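Local coordinates for extracellular solute-binding protein family 1 (Arthrobacter chlorophenolicus, PDB 4R2F) that probably binds laminaribiose and delivers it to a sugar transporter, as an extracellular solute-binding protein, at residues Tyr146-Pro150 and Asn311-Met315. Residues are numbered along the deposited sequence; the frame is centred on the assembly and turned at random.
Sequences YVAVP and NNIMM. With BGC (beta-D-glucopyranose), chain B.
Val149 and Ile313 face each other as an antiparallel hydrogen-bonded pair, tied by two backbone bonds: Val149 N gives its hydrogen to Ile313 O at 3.0 Å, and Ile313 N gives its own to Val149 O at 2.8 Å. Both bonds run nearly straight, with N-H...O angles of 166° and 167°. One residue further along, Pro150, which has no N-H to offer, sits opposite Asn312 in a non-hydrogen-bonded pair, and its CA-H approaches Asn311 O (CA to O 3.4 Å). Towards Val147 the direct pairing gives way to water: one molecule donates to Val147 O at 2.8 Å and accepts from Met315 N, bridging the two segments where the direct backbone pairing stops.

Apolar contact is modest. The methyl of Ala148 points at the partner strand, where CB sits against the polar Ile313 O at 3.3 Å; its apolar neighbour is Met314, CB to CB 4.2 Å. Val149 and Ile313 put their side chains on one face of the sheet, where helix 322-335 covers them through Leu333 and Tyr332. The two segments lie on strands 145-161 and 306-316 of the mixed sheet in a periplasmic-binding-protein-type fold, and both strands carry sugar-binding residues, Asp154 on the first and Asn311 on the second.

Asn311 turns away from 146-150 towards a glucose unit. With CG anti to its carbonyl carbon (chi1 -70°), the amide reaches two neighbouring hydroxyls: OD1 accepts from BGC O3 at 2.7 Å, while ND2 donates to BGC O2 at 2.9 Å. ND2 also bonds Gln152 OE1, which helps fix the amide's rotation. With an alanine in place of Asn311 both amide bonds to the sugar go, which would probably leave O2 and O3 of the glucose and Gln152 OE1 without this partner, though Asp154, Asp395, His207 and Gly101 also hydrogen-bond the sugar.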
loop_
_atom_site.group_PDB
_atom_site.type_symbol
_atom_site.label_atom_id
_atom_site.label_comp_id
_atom_site.label_asym_id
_atom_site.label_seq_id
_atom_site.Cartn_x
_atom_site.Cartn_y
_atom_site.Cartn_z
ATOM N N TYR A 146 -6.469 12.138 17.603
ATOM C CA TYR A 146 -5.743 11.594 16.446
ATOM C C TYR A 146 -5.373 10.139 16.675
ATOM O O TYR A 146 -4.672 9.823 17.656
ATOM C CB TYR A 146 -4.465 12.401 16.235
ATOM C CG TYR A 146 -4.774 13.748 15.665
ATOM C CD1 TYR A 146 -4.909 13.904 14.298
ATOM C CD2 TYR A 146 -4.952 14.859 16.482
ATOM C CE1 TYR A 146 -5.224 15.114 13.750
ATOM C CE2 TYR A 146 -5.261 16.096 15.939
ATOM C CZ TYR A 146 -5.404 16.203 14.571
ATOM O OH TYR A 146 -5.714 17.390 13.990
ATOM N N VAL A 147 -5.835 9.241 15.809
ATOM C CA VAL A 147 -5.564 7.827 16.041
ATOM C C VAL A 147 -4.116 7.424 15.701
ATOM O O VAL A 147 -3.635 6.401 16.171
ATOM C CB VAL A 147 -6.551 6.885 15.324
ATOM C CG1 VAL A 147 -7.986 7.225 15.683
ATOM C CG2 VAL A 147 -6.347 6.905 13.837
ATOM N N ALA A 148 -3.434 8.232 14.894
ATOM C CA ALA A 148 -2.073 7.942 14.431
ATOM C C ALA A 148 -1.535 9.168 13.717
ATOM O O ALA A 148 -2.251 10.160 13.564
ATOM C CB ALA A 148 -2.075 6.749 13.468
ATOM N N VAL A 149 -0.282 9.089 13.271
ATOM C CA VAL A 149 0.367 10.183 12.538
ATOM C C VAL A 149 0.871 9.655 11.192
ATOM O O VAL A 149 1.563 8.626 11.145
ATOM C CB VAL A 149 1.539 10.744 13.366
ATOM C CG1 VAL A 149 2.227 11.871 12.632
ATOM C CG2 VAL A 149 1.060 11.209 14.723
ATOM N N PRO A 150 0.555 10.359 10.089
ATOM C CA PRO A 150 1.019 9.848 8.797
ATOM C C PRO A 150 2.521 9.827 8.655
ATOM O O PRO A 150 3.182 10.703 9.186
ATOM C CB PRO A 150 0.436 10.852 7.789
ATOM C CG PRO A 150 0.290 12.121 8.578
ATOM C CD PRO A 150 -0.136 11.656 9.938
ATOM N N ASN A 311 -0.307 5.489 5.011
ATOM C CA ASN A 311 0.347 4.791 6.106
ATOM C C ASN A 311 0.766 5.697 7.237
ATOM O O ASN A 311 1.064 6.882 7.043
ATOM C CB ASN A 311 1.535 3.988 5.592
ATOM C CG ASN A 311 1.091 2.797 4.772
ATOM O OD1 ASN A 311 0.199 2.057 5.184
ATOM N ND2 ASN A 311 1.688 2.617 3.603
ATOM N N ASN A 312 0.804 5.118 8.421
ATOM C CA ASN A 312 0.854 5.901 9.648
ATOM C C ASN A 312 1.564 5.155 10.777
ATOM O O ASN A 312 1.719 3.934 10.742
ATOM C CB ASN A 312 -0.582 6.261 10.074
ATOM C CG ASN A 312 -1.512 5.056 10.109
ATOM O OD1 ASN A 312 -2.205 4.722 9.103
ATOM N ND2 ASN A 312 -1.524 4.372 11.230
ATOM N N ILE A 313 2.057 5.937 11.736
ATOM C CA ILE A 313 2.701 5.432 12.917
ATOM C C ILE A 313 1.741 5.586 14.051
ATOM O O ILE A 313 1.172 6.670 14.263
ATOM C CB ILE A 313 3.998 6.208 13.272
ATOM C CG1 ILE A 313 4.956 6.190 12.087
ATOM C CG2 ILE A 313 4.699 5.615 14.493
ATOM C CD1 ILE A 313 6.276 6.881 12.358
ATOM N N MET A 314 1.635 4.514 14.828
ATOM C CA MET A 314 0.636 4.395 15.856
ATOM C C MET A 314 1.271 4.029 17.184
ATOM O O MET A 314 2.322 3.390 17.262
ATOM C CB MET A 314 -0.464 3.391 15.428
ATOM C CG MET A 314 -0.097 1.939 15.296
ATOM S SD MET A 314 -1.217 1.037 14.212
ATOM C CE MET A 314 -0.422 1.345 12.651
ATOM N N MET A 315 0.647 4.522 18.236
ATOM C CA MET A 315 1.090 4.270 19.601
ATOM C C MET A 315 0.002 3.434 20.291
ATOM O O MET A 315 -1.168 3.531 19.925
ATOM C CB MET A 315 1.292 5.621 20.342
ATOM C CG MET A 315 2.479 6.462 19.922
ATOM S SD MET A 315 2.706 7.972 20.892
ATOM C CE MET A 315 1.222 8.807 20.439
HETATM C C2 BGC B . 0.126 -0.966 2.326
HETATM C C3 BGC B . -0.617 -0.933 3.663
HETATM C C4 BGC B . -1.600 -2.093 3.737
HETATM C C5 BGC B . -0.877 -3.409 3.485
HETATM C C6 BGC B . -1.848 -4.596 3.426
HETATM C C1 BGC B . 0.849 -2.301 2.281
HETATM O O2 BGC B . 1.044 0.116 2.223
HETATM O O3 BGC B . -1.309 0.305 3.819
HETATM O O4 BGC B . -2.162 -2.163 5.041
HETATM O O5 BGC B . -0.138 -3.344 2.260
HETATM O O6 BGC B . -2.780 -4.489 2.327
HETATM O O HOH W 1 -1.349 6.563 17.856
#